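Side-chain contacts in ubiquitin and WLM domain-containing metalloprotease SPCC1442.07c (PDB 5JIG), which probably cleaves DNA-binding proteins as a DNA-dependent zinc metalloprotease, taking part in the repair of toxic DNA-protein cross-links: residues His97-Thr100 with His101-His104; Leu21-Leu24 with Glu25-Asp29; Thr31-Lys34 with Lys35-Ser39. All coordinates share one frame; numbering follows the deposited sequence. Where two conformers were deposited one is given.

How the contacts relate
Contact 1 supplies two of the three histidines of the metal site of the WLM protease domain, His107 being the third, while contacts 2 and 3 lie on two consecutive helices, 17-29 and 31-40, that pack against the metal-bearing helix 88-100. Contact 3 touches contact 1 directly, with Leu99 CD1 3.9 Å from Ile36 CD1. Contacts 2 and 3 meet at the turn between their helices, where Leu27 O lies 3.6 Å from Ile33 CB. Contacts 1 and 2 do not touch: their nearest atoms are about 8 Å apart and their centres about 19 Å. Measured between side chains, Glu98, the predicted active-site residue, is about 9 Å from Ile33 and about 10 Å from Leu27.

Contact 1. Residues His97-Thr100 with His101-His104; sequences HELT and HNVH. With NI (nickel (II) ion), chain B.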
ATOM      1  N   HIS A  97      -3.562   3.581  -4.668  1.00  5.13           N
ATOM      2  CA  HIS A  97      -4.033   3.075  -5.936  1.00  5.22           C
ATOM      3  C   HIS A  97      -4.442   1.602  -5.787  1.00  4.90           C
ATOM      4  O   HIS A  97      -5.558   1.210  -6.197  1.00  5.29           O
ATOM      5  CB  HIS A  97      -2.919   3.261  -6.985  1.00  5.65           C
ATOM      6  CG  HIS A  97      -3.241   2.678  -8.310  1.00  6.09           C
ATOM      7  ND1 HIS A  97      -3.306   3.442  -9.456  1.00  7.15           N
ATOM      8  CD2 HIS A  97      -3.485   1.412  -8.725  1.00  6.77           C
ATOM      9  CE1 HIS A  97      -3.562   2.637 -10.476  1.00  7.64           C
ATOM     10  NE2 HIS A  97      -3.701   1.398 -10.079  1.00  7.21           N
ATOM     11  N   GLU A  98      -3.564   0.776  -5.231  1.00  4.87           N
ATOM     12  CA  GLU A  98      -3.904  -0.629  -5.080  1.00  4.66           C
ATOM     13  C   GLU A  98      -5.122  -0.836  -4.177  1.00  4.86           C
ATOM     14  O   GLU A  98      -5.972  -1.686  -4.497  1.00  5.52           O
ATOM     15  CB  GLU A  98      -2.736  -1.475  -4.612  1.00  5.11           C
ATOM     16  CG  GLU A  98      -1.445  -1.347  -5.425  1.00  5.93           C
ATOM     17  CD  GLU A  98      -1.537  -1.375  -6.855  1.00  7.06           C
ATOM     18  OE1 GLU A  98      -2.519  -1.908  -7.395  1.00  8.08           O
ATOM     19  OE2 GLU A  98      -0.559  -0.855  -7.469  1.00  9.11           O
ATOM     20  N   LEU A  99      -5.242  -0.104  -3.108  1.00  4.71           N
ATOM     21  CA  LEU A  99      -6.426  -0.228  -2.261  1.00  5.36           C
ATOM     22  C   LEU A  99      -7.704   0.122  -3.016  1.00  5.30           C
ATOM     23  O   LEU A  99      -8.751  -0.483  -2.785  1.00  5.94           O
ATOM     24  CB  LEU A  99      -6.286   0.644  -1.026  1.00  5.41           C
ATOM     25  CG  LEU A  99      -5.284   0.127   0.022  1.00  5.59           C
ATOM     26  CD1 LEU A  99      -5.023   1.203   1.047  1.00  6.33           C
ATOM     27  CD2 LEU A  99      -5.791  -1.136   0.723  1.00  6.26           C
ATOM     28  N   THR A 100      -7.635   1.116  -3.917  1.00  5.52           N
ATOM     29  CA  THR A 100      -8.782   1.499  -4.707  1.00  5.70           C
ATOM     30  C   THR A 100      -9.296   0.334  -5.530  1.00  6.07           C
ATOM     31  O   THR A 100     -10.499   0.177  -5.772  1.00  7.08           O
ATOM     32  CB  THR A 100      -8.409   2.715  -5.599  1.00  6.39           C
ATOM     33  OG1 THR A 100      -7.943   3.789  -4.817  1.00  7.00           O
ATOM     34  CG2 THR A 100      -9.621   3.239  -6.333  1.00  7.69           C
ATOM     35  N   HIS A 101      -8.394  -0.543  -5.988  1.00  5.99           N
ATOM     36  CA  HIS A 101      -8.729  -1.750  -6.703  1.00  7.11           C
ATOM     37  C   HIS A 101      -9.455  -2.796  -5.831  1.00  7.19           C
ATOM     38  O   HIS A 101      -9.952  -3.792  -6.367  1.00  8.60           O
ATOM     39  CB  HIS A 101      -7.517  -2.413  -7.331  1.00  6.67           C
ATOM     40  CG  HIS A 101      -6.978  -1.716  -8.560  1.00  6.76           C
ATOM     41  ND1 HIS A 101      -7.732  -1.487  -9.683  1.00  7.91           N
ATOM     42  CD2 HIS A 101      -5.714  -1.358  -8.872  1.00  7.02           C
ATOM     43  CE1 HIS A 101      -6.935  -0.970 -10.607  1.00  7.81           C
ATOM     44  NE2 HIS A 101      -5.700  -0.892 -10.171  1.00  7.37           N
ATOM     45  N   ASN A 102      -9.587  -2.582  -4.530  1.00  6.59           N
ATOM     46  CA  ASN A 102     -10.507  -3.407  -3.742  1.00  8.00           C
ATOM     47  C   ASN A 102     -11.928  -3.246  -4.234  1.00  8.54           C
ATOM     48  O   ASN A 102     -12.741  -4.167  -4.045  1.00 11.38           O
ATOM     49  CB  ASN A 102     -10.439  -3.083  -2.281  1.00  7.35           C
ATOM     50  CG  ASN A 102      -9.159  -3.545  -1.602  1.00  7.81           C
ATOM     51  OD1 ASN A 102      -8.363  -4.283  -2.172  1.00 10.04           O
ATOM     52  ND2 ASN A 102      -8.954  -3.136  -0.362  1.00  9.53           N
ATOM     53  N   VAL A 103     -12.262  -2.078  -4.824  1.00  8.71           N
ATOM     54  CA  VAL A 103     -13.607  -1.729  -5.251  1.00 10.47           C
ATOM     55  C   VAL A 103     -13.694  -1.684  -6.743  1.00 11.03           C
ATOM     56  O   VAL A 103     -14.672  -2.181  -7.320  1.00 16.47           O
ATOM     57  CB  VAL A 103     -14.017  -0.351  -4.617  1.00 11.87           C
ATOM     58  CG1 VAL A 103     -15.429   0.095  -5.017  1.00 14.75           C
ATOM     59  CG2 VAL A 103     -13.881  -0.401  -3.108  1.00 14.34           C
ATOM     60  N   HIS A 104     -12.744  -1.057  -7.429  1.00  9.78           N
ATOM     61  CA  HIS A 104     -12.869  -0.796  -8.873  1.00 10.43           C
ATOM     62  C   HIS A 104     -11.751  -1.542  -9.626  1.00 10.24           C
ATOM     63  O   HIS A 104     -10.550  -1.271  -9.355  1.00 10.34           O
ATOM     64  CB  HIS A 104     -12.769   0.703  -9.118  1.00 11.71           C
ATOM     65  CG  HIS A 104     -13.884   1.469  -8.463  1.00 11.80           C
ATOM     66  ND1 HIS A 104     -15.220   1.319  -8.849  1.00 15.64           N
ATOM     67  CD2 HIS A 104     -13.876   2.319  -7.403  1.00 12.84           C
ATOM     68  CE1 HIS A 104     -15.938   2.059  -8.041  1.00 17.77           C
ATOM     69  NE2 HIS A 104     -15.163   2.689  -7.165  1.00 15.20           N
TER
HETATM   70 NI    NI B 201      -4.000  -0.312 -11.206  1.00  8.23          NI
HETATM   71  O   HOH W   1      -3.962  -2.134 -12.318  1.00 13.65           O
HETATM   72  O   HOH W   2      -2.066   0.015 -12.144  1.00 12.46           O
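His97 and His101, one helical turn apart, hold the same nickel ion (NI) through their NE2 atoms, each 2.1 Å from the metal. Nickel sits in the catalytic zinc site of the HExxH motif, where His107 and two waters are further ligands. The first torsion of His97 sets CG opposite the backbone N (chi1 175°), which brings NE2 to the ion. The metal draws His97 NE2 and His101 NE2 to 3.0 Å of each other without a bond between them, and the two imidazoles meet obliquely, planes 69° apart. Glu98, the predicted active-site residue, is bent at chi2; its OE1 lies in plane at the edge of the His101 ring, 3.6 Å from CD2, with carboxylate and ring only 25° apart. Leu99 runs beside Asn102, and Leu99 O accepts from Asn102 N at 2.9 Å; Asn102 OD1 is hydrogen-bonded to Asn66 ND2. Thr100 O accepts from two donors, Val103 N at 3.0 Å and His104 N at 3.1 Å. Beyond this turn His101 ND1 donates to His104 O at 2.8 Å, fixing the rotation of the metal-binding ring. Around this helix end, Leu99 packs on Ile73 of strand 72-76 and on Ile36 of helix 31-40, while Thr100 lies against Phe111 and Leu118 of helix 109-122.

Contact 2. Residues Leu21-Leu24 with Glu25-Asp29; sequences LRYL and ERLRD
Glu25 N donates to Leu21 O at 2.8 Å and Arg28 N to Leu24 O at 2.9 Å, part of the i to i+4 series that runs through residues 21-29 of helix 17-29. At its far end Arg28 grips Asp29 side-on: NE reaches OD1 at 2.9 Å from above the carboxylate plane, and NH1 meets OD2 at 3.1 Å in an almost perfectly straight bond (178°) lying in the guanidinium plane. A bend at chi3 (66°) of Arg28 turns the guanidinium edge to its neighbour. One turn back, Glu25 extends past Leu21, its OE1 3.8 Å from Leu21 CG, while Glu25 OE2 lies 3.6 Å from Arg22 CA; the Arg22 guanidinium stays too far off to pair with it. Replacing Glu25 by an alanine would take away this carboxylate and is likely to leave the flank of Leu21 less covered, opening a gap beside Leu21 CG. On the buried side, Leu27 CD1 approaches Tyr23 CD2 obliquely at 3.9 Å and Leu24 CD2 at 4.2 Å. Tyr23 is tied at its hydroxyl to Arg86 O. The arrangement is that of an amphipathic helix with one side laid on the domain: Leu21 and Leu24 rest on Leu9 of strand 6-10, and Leu27 on Val91 and Leu95 of helix 88-100, the helix on which the HExxH motif begins.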
ATOM      1  N   LEU A  21      11.433  -4.423   5.226  1.00  6.67           N
ATOM      2  CA  LEU A  21      10.392  -4.750   6.195  1.00  6.76           C
ATOM      3  C   LEU A  21       9.977  -3.489   6.963  1.00  6.71           C
ATOM      4  O   LEU A  21       8.772  -3.252   7.182  1.00  6.64           O
ATOM      5  CB  LEU A  21      10.830  -5.880   7.112  1.00  7.56           C
ATOM      6  CG  LEU A  21       9.809  -6.281   8.157  1.00  7.81           C
ATOM      7  CD1 LEU A  21       8.462  -6.666   7.551  1.00  8.62           C
ATOM      8  CD2 LEU A  21      10.420  -7.400   8.976  1.00 10.69           C
ATOM      9  N   ARG A  22      10.956  -2.685   7.409  1.00  7.53           N
ATOM     10  CA  ARG A  22      10.601  -1.451   8.062  1.00  7.63           C
ATOM     11  C   ARG A  22       9.756  -0.543   7.175  1.00  7.03           C
ATOM     12  O   ARG A  22       8.859   0.158   7.664  1.00  7.34           O
ATOM     13  CB  ARG A  22      11.903  -0.644   8.470  1.00  9.21           C
ATOM     14  CG  ARG A  22      12.685  -1.216   9.588  1.00 11.86           C
ATOM     15  CD  ARG A  22      13.653  -0.124  10.132  1.00 19.24           C
ATOM     16  NE  ARG A  22      14.709   0.388   9.228  1.00 22.49           N
ATOM     17  CZ  ARG A  22      14.894   1.675   8.863  1.00 20.85           C
ATOM     18  NH1 ARG A  22      15.949   1.984   8.146  1.00 25.07           N
ATOM     19  NH2 ARG A  22      14.028   2.632   9.179  1.00 21.57           N
ATOM     20  N   TYR A  23      10.003  -0.573   5.869  1.00  6.62           N
ATOM     21  CA  TYR A  23       9.224   0.203   4.919  1.00  6.18           C
ATOM     22  C   TYR A  23       7.760  -0.285   4.931  1.00  5.89           C
ATOM     23  O   TYR A  23       6.814   0.526   5.022  1.00  6.13           O
ATOM     24  CB  TYR A  23       9.850   0.062   3.533  1.00  6.55           C
ATOM     25  CG  TYR A  23       9.582   1.166   2.529  1.00  6.48           C
ATOM     26  CD1 TYR A  23      10.578   1.563   1.668  1.00  6.98           C
ATOM     27  CD2 TYR A  23       8.361   1.779   2.403  1.00  6.62           C
ATOM     28  CE1 TYR A  23      10.368   2.549   0.727  1.00  7.53           C
ATOM     29  CE2 TYR A  23       8.130   2.768   1.466  1.00  6.91           C
ATOM     30  CZ  TYR A  23       9.144   3.171   0.639  1.00  6.68           C
ATOM     31  OH  TYR A  23       8.878   4.180  -0.257  1.00  7.81           O
ATOM     32  N   LEU A  24       7.539  -1.598   4.831  1.00  5.91           N
ATOM     33  CA  LEU A  24       6.189  -2.123   4.903  1.00  5.81           C
ATOM     34  C   LEU A  24       5.521  -1.809   6.253  1.00  5.73           C
ATOM     35  O   LEU A  24       4.324  -1.521   6.280  1.00  6.31           O
ATOM     36  CB  LEU A  24       6.144  -3.631   4.641  1.00  5.69           C
ATOM     37  CG  LEU A  24       6.550  -4.050   3.198  1.00  5.73           C
ATOM     38  CD1 LEU A  24       6.320  -5.552   3.068  1.00  7.15           C
ATOM     39  CD2 LEU A  24       5.771  -3.302   2.134  1.00  6.11           C
ATOM     40  N   GLU A  25       6.271  -1.910   7.341  1.00  6.41           N
ATOM     41  CA  GLU A  25       5.700  -1.599   8.658  1.00  6.71           C
ATOM     42  C   GLU A  25       5.245  -0.138   8.695  1.00  7.24           C
ATOM     43  O   GLU A  25       4.193   0.172   9.240  1.00  7.85           O
ATOM     44  CB  GLU A  25       6.695  -1.865   9.756  1.00  7.80           C
ATOM     45  CG  GLU A  25       7.009  -3.328   9.961  1.00  8.84           C
ATOM     46  CD  GLU A  25       8.232  -3.540  10.888  1.00 12.04           C
ATOM     47  OE1 GLU A  25       8.394  -4.670  11.340  1.00 22.28           O
ATOM     48  OE2 GLU A  25       8.995  -2.635  11.099  1.00 18.78           O
ATOM     49  N   ARG A  26       6.050   0.740   8.116  1.00  7.33           N
ATOM     50  CA  ARG A  26       5.710   2.160   8.076  1.00  7.02           C
ATOM     51  C   ARG A  26       4.412   2.374   7.309  1.00  6.31           C
ATOM     52  O   ARG A  26       3.541   3.158   7.755  1.00  6.92           O
ATOM     53  CB  ARG A  26       6.839   2.985   7.474  1.00  7.62           C
ATOM     54  CG  ARG A  26       6.539   4.470   7.374  1.00  8.19           C
ATOM     55  CD  ARG A  26       7.654   5.204   6.740  1.00 11.00           C
ATOM     56  NE  ARG A  26       7.403   6.585   6.628  1.00 12.55           N
ATOM     57  CZ  ARG A  26       8.263   7.445   5.990  1.00 16.08           C
ATOM     58  NH1 ARG A  26       7.973   8.660   5.808  1.00 21.55           N
ATOM     59  NH2 ARG A  26       9.338   6.992   5.396  1.00 20.61           N
ATOM     60  N   LEU A  27       4.256   1.733   6.173  1.00  5.99           N
ATOM     61  CA  LEU A  27       3.017   1.841   5.384  1.00  6.42           C
ATOM     62  C   LEU A  27       1.815   1.311   6.162  1.00  7.31           C
ATOM     63  O   LEU A  27       0.750   1.928   6.168  1.00  7.65           O
ATOM     64  CB  LEU A  27       3.179   1.106   4.066  1.00  6.11           C
ATOM     65  CG  LEU A  27       4.137   1.772   3.079  1.00  6.74           C
ATOM     66  CD1 LEU A  27       4.625   0.784   2.039  1.00  7.78           C
ATOM     67  CD2 LEU A  27       3.518   2.987   2.380  1.00  7.46           C
ATOM     68  N   ARG A  28       1.973   0.141   6.781  1.00  7.42           N
ATOM     69  CA  ARG A  28       0.873  -0.426   7.543  1.00  7.93           C
ATOM     70  C   ARG A  28       0.428   0.524   8.649  1.00  8.68           C
ATOM     71  O   ARG A  28      -0.760   0.644   8.939  1.00 10.61           O
ATOM     72  CB  ARG A  28       1.307  -1.767   8.112  1.00  8.37           C
ATOM     73  CG  ARG A  28       0.247  -2.442   8.982  1.00  9.31           C
ATOM     74  CD  ARG A  28       0.805  -3.634   9.707  1.00 10.39           C
ATOM     75  NE  ARG A  28       1.827  -3.113  10.673  1.00 11.11           N
ATOM     76  CZ  ARG A  28       2.811  -3.814  11.204  1.00 11.66           C
ATOM     77  NH1 ARG A  28       3.717  -3.157  11.942  1.00 13.49           N
ATOM     78  NH2 ARG A  28       2.907  -5.155  11.063  1.00 12.29           N
ATOM     79  N   ASP A  29       1.405   1.139   9.300  1.00  8.13           N
ATOM     80  CA  ASP A  29       1.181   1.938  10.481  1.00  9.15           C
ATOM     81  C   ASP A  29       0.900   3.425  10.165  1.00  7.71           C
ATOM     82  O   ASP A  29       0.618   4.217  11.065  1.00  9.70           O
ATOM     83  CB  ASP A  29       2.310   1.753  11.440  1.00 12.48           C
ATOM     84  CG  ASP A  29       2.443   0.260  11.922  1.00 13.54           C
ATOM     85  OD1 ASP A  29       1.418  -0.471  11.798  1.00 15.56           O
ATOM     86  OD2 ASP A  29       3.526  -0.082  12.349  1.00 19.03           O
TER

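Contact 3. Residues Thr31-Lys34 with Lys35-Ser39; sequences TGIK and KIMDS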
ATOM      1  N   THR A  31      -0.718   6.748   9.543  1.00  7.51           N
ATOM      2  CA  THR A  31      -1.999   7.162  10.042  1.00  9.02           C
ATOM      3  C   THR A  31      -3.047   7.430   8.956  1.00  7.95           C
ATOM      4  O   THR A  31      -4.240   7.249   9.177  1.00  8.54           O
ATOM      5  CB  THR A  31      -1.834   8.341  10.997  1.00 11.49           C
ATOM      6  OG1 THR A  31      -1.118   9.353  10.323  1.00 13.35           O
ATOM      7  CG2 THR A  31      -1.105   7.983  12.233  1.00 12.26           C
ATOM      8  N   GLY A  32      -2.585   7.888   7.809  1.00  7.39           N
ATOM      9  CA  GLY A  32      -3.467   8.105   6.679  1.00  7.47           C
ATOM     10  C   GLY A  32      -3.953   6.819   6.050  1.00  6.90           C
ATOM     11  O   GLY A  32      -5.130   6.682   5.712  1.00  7.37           O
ATOM     12  N   ILE A  33      -3.069   5.853   5.888  1.00  6.55           N
ATOM     13  CA  ILE A  33      -3.466   4.527   5.415  1.00  6.19           C
ATOM     14  C   ILE A  33      -4.444   3.870   6.374  1.00  6.49           C
ATOM     15  O   ILE A  33      -5.461   3.317   5.975  1.00  7.22           O
ATOM     16  CB  ILE A  33      -2.211   3.648   5.166  1.00  6.23           C
ATOM     17  CG1 ILE A  33      -1.318   4.190   4.060  1.00  5.85           C
ATOM     18  CG2 ILE A  33      -2.597   2.192   4.908  1.00  6.68           C
ATOM     19  CD1 ILE A  33      -1.970   4.283   2.681  1.00  6.76           C
ATOM     20  N   LYS A  34      -4.169   3.968   7.675  1.00  6.92           N
ATOM     21  CA  LYS A  34      -5.100   3.403   8.671  1.00  7.30           C
ATOM     22  C   LYS A  34      -6.451   4.087   8.575  1.00  7.69           C
ATOM     23  O   LYS A  34      -7.489   3.403   8.664  1.00  8.26           O
ATOM     24  CB  LYS A  34      -4.498   3.506  10.060  1.00  8.74           C
ATOM     25  CG  LYS A  34      -3.345   2.642  10.355  1.00 11.11           C
ATOM     26  CD  LYS A  34      -2.755   2.846  11.723  1.00 16.38           C
ATOM     27  CE  LYS A  34      -3.376   1.973  12.686  1.00 24.32           C
ATOM     28  NZ  LYS A  34      -2.321   1.581  13.723  1.00 32.03           N
ATOM     29  N   LYS A  35      -6.471   5.416   8.389  1.00  7.76           N
ATOM     30  CA  LYS A  35      -7.733   6.127   8.298  1.00  8.59           C
ATOM     31  C   LYS A  35      -8.588   5.630   7.176  1.00  7.76           C
ATOM     32  O   LYS A  35      -9.774   5.420   7.357  1.00  8.92           O
ATOM     33  CB  LYS A  35      -7.436   7.653   8.139  1.00 10.17           C
ATOM     34  CG  LYS A  35      -8.627   8.534   8.197  1.00 11.79           C
ATOM     35  CD  LYS A  35      -8.995   8.846   9.595  1.00 18.85           C
ATOM     36  CE  LYS A  35     -10.107   9.883   9.673  1.00 26.16           C
ATOM     37  NZ  LYS A  35     -11.155   9.535  10.609  1.00 32.03           N
ATOM     38  N   ILE A  36      -7.993   5.446   5.980  1.00  7.03           N
ATOM     39  CA  ILE A  36      -8.789   4.992   4.879  1.00  7.12           C
ATOM     40  C   ILE A  36      -9.181   3.511   4.997  1.00  6.91           C
ATOM     41  O   ILE A  36     -10.279   3.134   4.544  1.00  7.90           O
ATOM     42  CB  ILE A  36      -8.180   5.319   3.506  1.00  7.22           C
ATOM     43  CG1 ILE A  36      -6.832   4.672   3.291  1.00  7.46           C
ATOM     44  CG2 ILE A  36      -8.154   6.821   3.333  1.00  8.32           C
ATOM     45  CD1 ILE A  36      -6.280   4.831   1.883  1.00  7.22           C
ATOM     46  N   MET A  37      -8.313   2.669   5.540  1.00  7.08           N
ATOM     47  CA  MET A  37      -8.702   1.264   5.724  1.00  7.54           C
ATOM     48  C   MET A  37      -9.850   1.146   6.729  1.00  7.88           C
ATOM     49  O   MET A  37     -10.756   0.332   6.533  1.00  8.00           O
ATOM     50  CB  MET A  37      -7.511   0.430   6.045  1.00  8.74           C
ATOM     51  CG  MET A  37      -6.568   0.442   4.836  1.00  9.50           C
ATOM     52  SD  MET A  37      -5.054  -0.584   5.061  1.00  9.17           S
ATOM     53  CE  MET A  37      -5.752  -2.245   4.947  1.00  8.62           C
ATOM     54  N   ASP A  38      -9.824   1.982   7.772  1.00  7.29           N
ATOM     55  CA  ASP A  38     -10.940   2.012   8.722  0.50  8.42           C
ATOM     56  C   ASP A  38     -12.183   2.563   8.025  1.00  8.56           C
ATOM     57  O   ASP A  38     -13.271   1.975   8.143  1.00  9.85           O
ATOM     58  CB  ASP A  38     -10.564   2.866   9.929  0.50  9.64           C
ATOM     59  CG  ASP A  38      -9.666   2.152  10.878  0.50  8.89           C
ATOM     60  OD1 ASP A  38      -8.976   2.836  11.646  0.50 13.58           O
ATOM     61  OD2 ASP A  38      -9.823   0.898  11.050  0.50 14.80           O
ATOM     62  N   SER A  39     -12.072   3.686   7.320  1.00  8.50           N
ATOM     63  CA  SER A  39     -13.267   4.317   6.718  0.50  9.01           C
ATOM     64  C   SER A  39     -13.933   3.429   5.707  1.00  8.48           C
ATOM     65  O   SER A  39     -15.157   3.379   5.601  1.00  9.81           O
ATOM     66  CB  SER A  39     -12.880   5.669   6.079  0.50 11.41           C
ATOM     67  OG  SER A  39     -12.425   6.567   7.072  0.50 15.44           O
TER
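Helix 31-40 is an amphipathic helix of the zinc-protease domain: Ile33, Ile36 and Met37 form its apolar side, packed against helix 88-100, on which the HExxH motif begins, strand 6-10 and helix 109-122, while Lys34 and Lys35 are exposed. Just ahead of its first turn, Asp30 OD1 accepts from Ile33 N. Regular i to i+4 bonds then build the helix. Lys35 N donates to Thr31 O and Met37 N to Ile33 O, each at 3.0 Å. Gly32 is buried and brings no side chain, only its carbonyl, to the next turn; Ile36 CG1 passes 3.6 Å from Gly32 O. That branch of Ile36 takes the crowded position between backbone N and carbonyl carbon (chi1 61°), which also holds CG1 3.3 Å from Ile33 O. The far methyls of the two isoleucines come together more loosely, Ile33 CD1 to Ile36 CD1 at 4.4 Å, and both side chains rest on Ile96 of helix 88-100. Lys35 passes its CB 3.4 Å from Thr31 O before its chain turns off to touch Glu121 of helix 109-122. Asp38 has its polar partner beyond the helix, where OD2 is hydrogen-bonded to Ser2 OG. The side chains of Ile33 and Met37 run alongside each other, and both touch Phe6 of strand 6-10. Met37 CG runs 3.3 Å from Ile33 O. The thioether is met by one branch of the isoleucine: Ile33 CG2, anti to the Ile33 backbone N, stands 3.7 Å from Met37 SD.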